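Local coordinates for polycyclic ketone monooxygenase (Myceliophthora thermophila, PDB 5MQ6), which uses FAD and NADPH to insert one oxygen atom beside the carbonyl of ketones, polycyclic ones above all, yielding esters or lactones, at residues S181-I186 and T492-Y497; M359-A364 and K390-H395. All blocks are in the same frame, centred on the assembly; numbering follows the deposited sequence.

In the fold
Contacts 1 and 2 lie on opposite sides of the chain's centre, about 39 Å apart between centres, and share no helix or strand. Contact 1 pairs strand 181-189 with strand 495-497 where the FAD adenine docks; it is only partly buried, with D495 and G493 at the surface. Contact 2, formed within the loop of chain that contact 1 closes, sets a 3-10 turn against helix 378-406 and is the more buried of the two. Backbone hydrogen bonds, to each other and to the adenine, carry contact 1. In contact 2 no direct hydrogen bond joins the segments: side-chain packing, including the H395 ring and D392, and one bridging water do the work.

Contact 1: S181-I186 and T492-Y497. With FAD (flavin-adenine dinucleotide), chain B.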
ATOM      1  N   SER A 181       9.704  11.485 -13.336  1.00 21.13           N
ATOM      2  CA  SER A 181      10.057  12.642 -12.566  1.00 20.08           C
ATOM      3  C   SER A 181       9.946  12.446 -11.055  1.00 20.63           C
ATOM      4  O   SER A 181       8.872  12.136 -10.534  1.00 20.59           O
ATOM      5  CB  SER A 181       9.201  13.800 -13.048  1.00 19.04           C
ATOM      6  OG  SER A 181       9.494  14.089 -14.364  1.00 19.73           O
ATOM      7  N   ASN A 182      11.011  12.751 -10.348  1.00 18.82           N
ATOM      8  CA  ASN A 182      11.036  12.724  -8.922  1.00 21.22           C
ATOM      9  C   ASN A 182      10.799  14.088  -8.357  1.00 19.30           C
ATOM     10  O   ASN A 182      11.565  15.028  -8.596  1.00 19.73           O
ATOM     11  CB  ASN A 182      12.375  12.180  -8.427  1.00 25.02           C
ATOM     12  CG  ASN A 182      12.443  12.072  -6.898  1.00 37.54           C
ATOM     13  OD1 ASN A 182      11.456  11.741  -6.189  1.00 44.44           O
ATOM     14  ND2 ASN A 182      13.627  12.337  -6.366  1.00 45.35           N
ATOM     15  N   VAL A 183       9.778  14.188  -7.526  1.00 18.29           N
ATOM     16  CA  VAL A 183       9.511  15.425  -6.771  1.00 17.92           C
ATOM     17  C   VAL A 183      10.335  15.368  -5.525  1.00 17.33           C
ATOM     18  O   VAL A 183      10.302  14.362  -4.830  1.00 18.83           O
ATOM     19  CB  VAL A 183       8.005  15.581  -6.399  1.00 16.40           C
ATOM     20  CG1 VAL A 183       7.781  16.897  -5.709  1.00 19.01           C
ATOM     21  CG2 VAL A 183       7.129  15.459  -7.650  1.00 17.64           C
ATOM     22  N   LYS A 184      11.037  16.457  -5.207  1.00 18.80           N
ATOM     23  CA  LYS A 184      11.903  16.513  -3.980  1.00 21.27           C
ATOM     24  C   LYS A 184      11.404  17.451  -2.906  1.00 21.60           C
ATOM     25  O   LYS A 184      11.550  17.173  -1.727  1.00 24.33           O
ATOM     26  CB  LYS A 184      13.346  16.964  -4.364  1.00 22.80           C
ATOM     27  CG  LYS A 184      14.067  15.935  -5.194  1.00 27.15           C
ATOM     28  CD  LYS A 184      14.700  16.448  -6.467  1.00 39.21           C
ATOM     29  CE  LYS A 184      16.085  17.044  -6.284  1.00 50.48           C
ATOM     30  NZ  LYS A 184      16.459  18.162  -7.300  1.00 48.03           N
ATOM     31  N   THR A 185      10.791  18.565  -3.313  1.00 21.24           N
ATOM     32  CA  THR A 185      10.422  19.652  -2.443  1.00 21.13           C
ATOM     33  C   THR A 185       9.130  20.232  -2.927  1.00 17.74           C
ATOM     34  O   THR A 185       8.934  20.389  -4.130  1.00 16.66           O
ATOM     35  CB  THR A 185      11.507  20.716  -2.516  1.00 25.91           C
ATOM     36  OG1 THR A 185      12.681  20.116  -2.001  1.00 31.52           O
ATOM     37  CG2 THR A 185      11.276  21.762  -1.619  1.00 31.70           C
ATOM     38  N   ILE A 186       8.264  20.592  -1.994  1.00 19.14           N
ATOM     39  CA  ILE A 186       7.015  21.290  -2.282  1.00 18.21           C
ATOM     40  C   ILE A 186       7.009  22.468  -1.304  1.00 20.96           C
ATOM     41  O   ILE A 186       7.041  22.308  -0.071  1.00 20.85           O
ATOM     42  CB  ILE A 186       5.889  20.306  -2.037  1.00 19.95           C
ATOM     43  CG1 ILE A 186       6.086  19.054  -2.914  1.00 18.98           C
ATOM     44  CG2 ILE A 186       4.544  20.945  -2.239  1.00 20.72           C
ATOM     45  CD1 ILE A 186       5.037  18.005  -2.643  1.00 20.49           C
ATOM     46  N   THR A 492       6.059  10.363   1.199  1.00 30.90           N
ATOM     47  CA  THR A 492       6.157  10.666  -0.220  1.00 31.65           C
ATOM     48  C   THR A 492       7.569  10.940  -0.650  1.00 29.95           C
ATOM     49  O   THR A 492       7.825  11.004  -1.848  1.00 30.98           O
ATOM     50  CB  THR A 492       5.071  11.702  -0.774  1.00 31.74           C
ATOM     51  OG1 THR A 492       5.600  12.887  -1.341  1.00 36.92           O
ATOM     52  CG2 THR A 492       3.989  11.980   0.065  1.00 21.62           C
ATOM     53  N   GLY A 493       8.486  11.068   0.319  1.00 26.62           N
ATOM     54  CA  GLY A 493       9.897  11.252   0.010  1.00 28.28           C
ATOM     55  C   GLY A 493      10.241  12.709  -0.411  1.00 31.48           C
ATOM     56  O   GLY A 493      11.217  12.942  -1.147  1.00 27.38           O
ATOM     57  N   VAL A 494       9.474  13.683   0.084  1.00 28.19           N
ATOM     58  CA  VAL A 494       9.650  15.123  -0.270  1.00 27.34           C
ATOM     59  C   VAL A 494       9.822  15.913   0.985  1.00 23.38           C
ATOM     60  O   VAL A 494       9.359  15.534   2.019  1.00 27.74           O
ATOM     61  CB  VAL A 494       8.403  15.652  -1.033  1.00 27.87           C
ATOM     62  CG1 VAL A 494       8.242  14.913  -2.370  1.00 25.36           C
ATOM     63  CG2 VAL A 494       7.096  15.407  -0.236  1.00 29.91           C
ATOM     64  N   ASP A 495      10.454  17.051   0.909  1.00 23.49           N
ATOM     65  CA  ASP A 495      10.330  18.024   1.971  1.00 24.50           C
ATOM     66  C   ASP A 495       9.170  18.940   1.589  1.00 25.07           C
ATOM     67  O   ASP A 495       9.090  19.418   0.440  1.00 22.45           O
ATOM     68  CB  ASP A 495      11.594  18.830   2.071  1.00 26.62           C
ATOM     69  CG  ASP A 495      12.797  17.989   2.504  1.00 32.14           C
ATOM     70  OD1 ASP A 495      12.617  17.027   3.300  1.00 32.21           O
ATOM     71  OD2 ASP A 495      13.911  18.299   2.037  1.00 28.47           O
ATOM     72  N   ILE A 496       8.327  19.241   2.575  1.00 23.56           N
ATOM     73  CA  ILE A 496       7.150  20.086   2.369  1.00 21.84           C
ATOM     74  C   ILE A 496       7.251  21.287   3.276  1.00 21.42           C
ATOM     75  O   ILE A 496       7.316  21.104   4.502  1.00 21.95           O
ATOM     76  CB  ILE A 496       5.822  19.331   2.621  1.00 20.56           C
ATOM     77  CG1 ILE A 496       5.752  18.142   1.677  1.00 20.88           C
ATOM     78  CG2 ILE A 496       4.594  20.230   2.323  1.00 19.82           C
ATOM     79  CD1 ILE A 496       4.514  17.299   1.673  1.00 21.53           C
ATOM     80  N   TYR A 497       7.267  22.502   2.680  1.00 20.56           N
ATOM     81  CA  TYR A 497       7.409  23.739   3.477  1.00 21.43           C
ATOM     82  C   TYR A 497       6.182  24.576   3.200  1.00 20.66           C
ATOM     83  O   TYR A 497       5.865  24.804   2.067  1.00 23.84           O
ATOM     84  CB  TYR A 497       8.656  24.528   3.122  1.00 21.74           C
ATOM     85  CG  TYR A 497       9.902  23.698   3.318  1.00 26.65           C
ATOM     86  CD1 TYR A 497      10.447  23.471   4.604  1.00 25.67           C
ATOM     87  CD2 TYR A 497      10.514  23.083   2.225  1.00 32.64           C
ATOM     88  CE1 TYR A 497      11.600  22.717   4.766  1.00 27.44           C
ATOM     89  CE2 TYR A 497      11.672  22.295   2.376  1.00 35.87           C
ATOM     90  CZ  TYR A 497      12.207  22.124   3.648  1.00 33.71           C
ATOM     91  OH  TYR A 497      13.327  21.340   3.729  1.00 32.94           O
TER
HETATM   92  PA  FAD B 700       0.689   4.009  -6.134  1.00 20.54           P
HETATM   93  O1A FAD B 700       1.822   3.588  -5.259  1.00 23.30           O
HETATM   94  O2A FAD B 700      -0.040   3.004  -7.009  1.00 21.76           O
HETATM   95  O5B FAD B 700       1.219   5.177  -7.099  1.00 23.73           O
HETATM   96  C5B FAD B 700       1.943   6.238  -6.572  1.00 21.99           C
HETATM   97  C4B FAD B 700       3.005   6.638  -7.575  1.00 23.15           C
HETATM   98  O4B FAD B 700       3.581   7.868  -7.096  1.00 21.89           O
HETATM   99  C3B FAD B 700       4.158   5.655  -7.759  1.00 22.37           C
HETATM  100  O3B FAD B 700       4.446   5.506  -9.125  1.00 22.08           O
HETATM  101  C2B FAD B 700       5.309   6.316  -7.053  1.00 23.45           C
HETATM  102  O2B FAD B 700       6.557   5.965  -7.601  1.00 24.39           O
HETATM  103  C1B FAD B 700       4.973   7.779  -7.249  1.00 21.95           C
HETATM  104  N9A FAD B 700       5.648   8.643  -6.313  1.00 20.15           N
HETATM  105  C8A FAD B 700       5.654   8.526  -4.954  1.00 23.62           C
HETATM  106  N7A FAD B 700       6.423   9.492  -4.462  1.00 21.85           N
HETATM  107  C5A FAD B 700       6.941  10.231  -5.458  1.00 18.10           C
HETATM  108  C6A FAD B 700       7.808  11.420  -5.532  1.00 16.87           C
HETATM  109  N6A FAD B 700       8.356  12.035  -4.504  1.00 17.32           N
HETATM  110  N1A FAD B 700       7.990  11.864  -6.749  1.00 17.27           N
HETATM  111  C2A FAD B 700       7.484  11.266  -7.853  1.00 14.50           C
HETATM  112  N3A FAD B 700       6.710  10.206  -7.903  1.00 15.44           N
HETATM  113  C4A FAD B 700       6.436   9.644  -6.685  1.00 18.09           C
HETATM  114  N1  FAD B 700      -3.983  -2.990  -2.580  1.00 22.31           N
HETATM  115  C2  FAD B 700      -5.266  -3.480  -2.612  1.00 27.80           C
HETATM  116  O2  FAD B 700      -6.180  -2.870  -2.071  1.00 24.38           O
HETATM  117  N3  FAD B 700      -5.540  -4.634  -3.236  1.00 32.47           N
HETATM  118  C4  FAD B 700      -4.557  -5.325  -3.834  1.00 38.50           C
HETATM  119  O4  FAD B 700      -4.871  -6.367  -4.393  1.00 48.87           O
HETATM  120  C4X FAD B 700      -3.149  -4.890  -3.857  1.00 36.42           C
HETATM  121  N5  FAD B 700      -2.111  -5.580  -4.437  1.00 33.59           N
HETATM  122  C5X FAD B 700      -0.866  -5.046  -4.372  1.00 32.50           C
HETATM  123  C6  FAD B 700       0.279  -5.764  -4.972  1.00 29.18           C
HETATM  124  C7  FAD B 700       1.592  -5.104  -4.845  1.00 35.98           C
HETATM  125  C7M FAD B 700       2.832  -5.744  -5.427  1.00 35.02           C
HETATM  126  C8  FAD B 700       1.780  -3.805  -4.135  1.00 37.43           C
HETATM  127  C8M FAD B 700       3.133  -3.108  -4.002  1.00 41.20           C
HETATM  128  C9  FAD B 700       0.688  -3.170  -3.577  1.00 35.71           C
HETATM  129  C9A FAD B 700      -0.613  -3.739  -3.668  1.00 35.80           C
HETATM  130  N10 FAD B 700      -1.680  -3.057  -3.059  1.00 29.98           N
HETATM  131  C10 FAD B 700      -2.959  -3.611  -3.169  1.00 27.45           C
HETATM  132  C1' FAD B 700      -1.521  -1.734  -2.413  1.00 33.28           C
HETATM  133  C2' FAD B 700      -1.480  -0.681  -3.598  1.00 32.49           C
HETATM  134  O2' FAD B 700      -0.320   0.148  -3.444  1.00 32.73           O
HETATM  135  C3' FAD B 700      -2.777   0.187  -3.747  1.00 30.78           C
HETATM  136  O3' FAD B 700      -3.894  -0.676  -3.975  1.00 30.58           O
HETATM  137  C4' FAD B 700      -2.844   1.168  -4.941  1.00 29.20           C
HETATM  138  O4' FAD B 700      -2.309   0.637  -6.234  1.00 28.60           O
HETATM  139  C5' FAD B 700      -2.155   2.496  -4.567  1.00 26.62           C
HETATM  140  O5' FAD B 700      -2.598   3.496  -5.537  1.00 25.35           O
HETATM  141  P   FAD B 700      -1.890   4.937  -5.318  1.00 23.91           P
HETATM  142  O1P FAD B 700      -2.092   5.682  -6.689  1.00 25.67           O
HETATM  143  O2P FAD B 700      -2.413   5.470  -3.977  1.00 26.20           O
HETATM  144  O3P FAD B 700      -0.303   4.612  -5.024  1.00 22.70           O
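D495 N donates to K184 O (2.9 Å) from 21° outside the carbonyl plane, and the strands then run on in parallel register, their axes 18° apart. I186 lies between two straighter bonds: its N reaches D495 O (2.8 Å), and its O receives Y497 N (2.8 Å), each donor nearly along the C=O axis. The same oxygens also take CA-H...O contacts, V494 CA resting 3.2 Å from K184 O, so each acceptor meets two neighbours on the opposing segment. The tight part is apolar. V494 spreads its two methyls over 181-186: CG1 sits over the V183 carbonyl and touches V183 CG1 (3.9 Å), while CG2, held between backbone N and carbonyl carbon by chi1 -64°, meets I186 CD1. I186 and I496 share that buried face, where W195 and F524 add their side chains. The other face, with T185 and D495, is looser. T185 CG2 lies at the edge of the Y497 ring, 4.0 Å from CE2, and D495 stands at the exposed border. K184 leaves the backbone pointing away from 492-497, and its NZ makes a salt bridge with E211. At the end where the segments diverge, the adenine fills the role of a further pairing partner: V183 N donates to FAD N1A (3.0 Å), and FAD N6A gives one hydrogen to V183 O and the other to T492 O (2.9 Å). Two bonds thus fix the exocyclic amine, and the pair to V183, one received at N1A and one given by N6A, grips the Watson-Crick edge of the base. T492 closes helix 488-492, with G493 completing a Schellman motif that turns the chain into the strand. Backbone recognition of the adenine near a probable GxGxxG Rossmann turn is consistent with the FAD site of the FAD-binding monooxygenase family, which includes Baeyer-Villiger enzymes.

Contact 2: M359-A364 and K390-H395; sequences MPAFSA and KLDLPH
A361 and D392 bring the backbones nearest, 4.9 Å between their CA atoms, where the 3-10 turn 360-362 meets helix 378-406. The A361 methyl points at the helix and is packed tightly against the D392 side chain, 3.3 Å from both CB and OD1. One water spans the gap between the segments: it accepts from A361 N (3.1 Å) and donates to D392 OD1 (2.9 Å), and T422 OG1 bonds the same carboxylate oxygen. L391 reaches across the turn with CG anti to its backbone N (chi1 -171°), which sends one methyl, CD1, to P360 CG (3.9 Å) and the other, CD2, to P360 O (3.7 Å). That carbonyl is itself held by S363 OG, which donates in the carbonyl plane over 2.7 Å. With L391 cut back to an alanine, the P360 ring would probably lose its apolar partner on the helix and a gap open beside A361. At the other end M359 lies alongside H395, the two side chains pointing the same way. M359 CB stands over one face of the imidazole, offset toward its rim, and the bend at chi3 (67°) returns CE to within 3.5 Å of H395 NE2. The H395 ring also makes an edge-to-face contact with W306. Beyond the pair, L340 of helix 328-340 and P427 pack on M359, while L388, a turn earlier on helix 378-406, touches S363 and A364 of helix 363-366.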
ATOM      1  N   MET A 359     -12.473 -13.794   7.906  1.00 22.15           N
ATOM      2  CA  MET A 359     -11.452 -13.318   8.840  1.00 21.39           C
ATOM      3  C   MET A 359     -11.947 -12.051   9.594  1.00 23.28           C
ATOM      4  O   MET A 359     -11.374 -10.945   9.461  1.00 22.43           O
ATOM      5  CB  MET A 359     -10.158 -13.097   8.063  1.00 25.14           C
ATOM      6  CG  MET A 359     -10.304 -12.401   6.748  1.00 26.99           C
ATOM      7  SD  MET A 359      -8.634 -12.143   6.033  1.00 30.89           S
ATOM      8  CE  MET A 359      -8.129 -13.805   5.686  1.00 26.82           C
ATOM      9  N   PRO A 360     -13.018 -12.206  10.391  1.00 22.63           N
ATOM     10  CA  PRO A 360     -13.611 -11.089  11.118  1.00 23.34           C
ATOM     11  C   PRO A 360     -12.694 -10.472  12.183  1.00 20.16           C
ATOM     12  O   PRO A 360     -12.870  -9.325  12.525  1.00 21.62           O
ATOM     13  CB  PRO A 360     -14.872 -11.738  11.755  1.00 26.55           C
ATOM     14  CG  PRO A 360     -14.408 -13.164  12.016  1.00 26.66           C
ATOM     15  CD  PRO A 360     -13.662 -13.490  10.737  1.00 24.69           C
ATOM     16  N   ALA A 361     -11.651 -11.183  12.607  1.00 19.94           N
ATOM     17  CA  ALA A 361     -10.641 -10.575  13.488  1.00 23.52           C
ATOM     18  C   ALA A 361      -9.706  -9.656  12.764  1.00 23.77           C
ATOM     19  O   ALA A 361      -8.892  -8.962  13.427  1.00 19.13           O
ATOM     20  CB  ALA A 361      -9.800 -11.623  14.228  1.00 27.16           C
ATOM     21  N   PHE A 362      -9.777  -9.621  11.420  1.00 20.97           N
ATOM     22  CA  PHE A 362      -9.040  -8.489  10.746  1.00 22.02           C
ATOM     23  C   PHE A 362      -9.436  -7.086  11.245  1.00 19.48           C
ATOM     24  O   PHE A 362      -8.642  -6.116  11.186  1.00 22.06           O
ATOM     25  CB  PHE A 362      -9.100  -8.579   9.224  1.00 22.54           C
ATOM     26  CG  PHE A 362      -7.950  -7.912   8.516  1.00 21.67           C
ATOM     27  CD1 PHE A 362      -6.668  -8.469   8.556  1.00 28.19           C
ATOM     28  CD2 PHE A 362      -8.159  -6.740   7.757  1.00 24.43           C
ATOM     29  CE1 PHE A 362      -5.588  -7.840   7.888  1.00 31.66           C
ATOM     30  CE2 PHE A 362      -7.106  -6.111   7.128  1.00 31.35           C
ATOM     31  CZ  PHE A 362      -5.819  -6.676   7.169  1.00 33.38           C
ATOM     32  N   SER A 363     -10.627  -6.984  11.764  1.00 18.60           N
ATOM     33  CA  SER A 363     -11.140  -5.748  12.371  1.00 21.51           C
ATOM     34  C   SER A 363     -10.240  -5.239  13.526  1.00 19.94           C
ATOM     35  O   SER A 363     -10.259  -4.040  13.885  1.00 21.01           O
ATOM     36  CB  SER A 363     -12.539  -6.080  12.932  1.00 22.86           C
ATOM     37  OG  SER A 363     -12.411  -7.084  13.955  1.00 23.40           O
ATOM     38  N   ALA A 364      -9.427  -6.131  14.085  1.00 18.91           N
ATOM     39  CA  ALA A 364      -8.445  -5.739  15.088  1.00 20.89           C
ATOM     40  C   ALA A 364      -7.620  -4.583  14.584  1.00 20.68           C
ATOM     41  O   ALA A 364      -7.203  -3.763  15.326  1.00 22.74           O
ATOM     42  CB  ALA A 364      -7.498  -6.928  15.439  1.00 17.52           C
ATOM     43  N   LYS A 390     -10.133 -14.471  20.718  1.00 26.39           N
ATOM     44  CA  LYS A 390     -11.181 -15.486  20.599  1.00 28.38           C
ATOM     45  C   LYS A 390     -11.851 -15.404  19.269  1.00 27.16           C
ATOM     46  O   LYS A 390     -12.113 -16.422  18.687  1.00 27.77           O
ATOM     47  CB  LYS A 390     -12.271 -15.366  21.661  1.00 35.27           C
ATOM     48  CG  LYS A 390     -11.876 -15.730  23.094  1.00 42.26           C
ATOM     49  CD  LYS A 390     -13.128 -16.118  23.932  1.00 50.19           C
ATOM     50  CE  LYS A 390     -13.419 -15.222  25.147  1.00 55.30           C
ATOM     51  NZ  LYS A 390     -12.973 -15.834  26.433  1.00 59.33           N
ATOM     52  N   LEU A 391     -12.138 -14.204  18.774  1.00 25.45           N
ATOM     53  CA  LEU A 391     -12.677 -14.090  17.437  1.00 25.32           C
ATOM     54  C   LEU A 391     -11.807 -14.698  16.318  1.00 23.60           C
ATOM     55  O   LEU A 391     -12.298 -15.355  15.373  1.00 24.46           O
ATOM     56  CB  LEU A 391     -12.936 -12.615  17.145  1.00 29.49           C
ATOM     57  CG  LEU A 391     -13.688 -12.261  15.878  1.00 30.86           C
ATOM     58  CD1 LEU A 391     -15.078 -12.930  15.846  1.00 29.47           C
ATOM     59  CD2 LEU A 391     -13.729 -10.709  15.808  1.00 31.75           C
ATOM     60  N   ASP A 392     -10.506 -14.506  16.429  1.00 23.27           N
ATOM     61  CA  ASP A 392      -9.580 -14.994  15.421  1.00 21.71           C
ATOM     62  C   ASP A 392      -9.286 -16.489  15.429  1.00 23.51           C
ATOM     63  O   ASP A 392      -8.826 -17.072  14.396  1.00 22.02           O
ATOM     64  CB  ASP A 392      -8.265 -14.277  15.558  1.00 22.65           C
ATOM     65  CG  ASP A 392      -7.449 -14.384  14.314  1.00 22.23           C
ATOM     66  OD1 ASP A 392      -8.006 -14.226  13.217  1.00 22.02           O
ATOM     67  OD2 ASP A 392      -6.232 -14.665  14.434  1.00 25.65           O
ATOM     68  N   LEU A 393      -9.465 -17.107  16.586  1.00 22.98           N
ATOM     69  CA  LEU A 393      -9.035 -18.460  16.796  1.00 25.46           C
ATOM     70  C   LEU A 393      -9.527 -19.441  15.706  1.00 20.67           C
ATOM     71  O   LEU A 393      -8.719 -20.195  15.158  1.00 24.57           O
ATOM     72  CB  LEU A 393      -9.447 -18.917  18.194  1.00 31.47           C
ATOM     73  CG  LEU A 393      -9.329 -20.411  18.436  1.00 33.40           C
ATOM     74  CD1 LEU A 393      -7.895 -20.779  18.419  1.00 33.32           C
ATOM     75  CD2 LEU A 393      -9.922 -20.696  19.791  1.00 44.28           C
ATOM     76  N   PRO A 394     -10.813 -19.407  15.365  1.00 21.51           N
ATOM     77  CA  PRO A 394     -11.244 -20.398  14.400  1.00 24.21           C
ATOM     78  C   PRO A 394     -10.589 -20.219  13.007  1.00 24.35           C
ATOM     79  O   PRO A 394     -10.135 -21.220  12.396  1.00 24.81           O
ATOM     80  CB  PRO A 394     -12.744 -20.174  14.309  1.00 26.22           C
ATOM     81  CG  PRO A 394     -13.116 -19.548  15.610  1.00 27.08           C
ATOM     82  CD  PRO A 394     -11.964 -18.727  16.011  1.00 24.88           C
ATOM     83  N   HIS A 395     -10.534 -19.000  12.482  1.00 20.60           N
ATOM     84  CA  HIS A 395      -9.917 -18.879  11.180  1.00 21.06           C
ATOM     85  C   HIS A 395      -8.427 -19.239  11.242  1.00 21.63           C
ATOM     86  O   HIS A 395      -7.882 -19.944  10.370  1.00 22.48           O
ATOM     87  CB  HIS A 395     -10.036 -17.480  10.626  1.00 20.52           C
ATOM     88  CG  HIS A 395      -9.276 -17.281   9.342  1.00 21.22           C
ATOM     89  ND1 HIS A 395      -9.624 -17.885   8.159  1.00 22.97           N
ATOM     90  CD2 HIS A 395      -8.173 -16.553   9.064  1.00 23.80           C
ATOM     91  CE1 HIS A 395      -8.795 -17.515   7.203  1.00 21.72           C
ATOM     92  NE2 HIS A 395      -7.913 -16.703   7.723  1.00 23.42           N
TER
HETATM   93  O   HOH W   1     -10.599 -13.993  11.927  1.00 17.36           O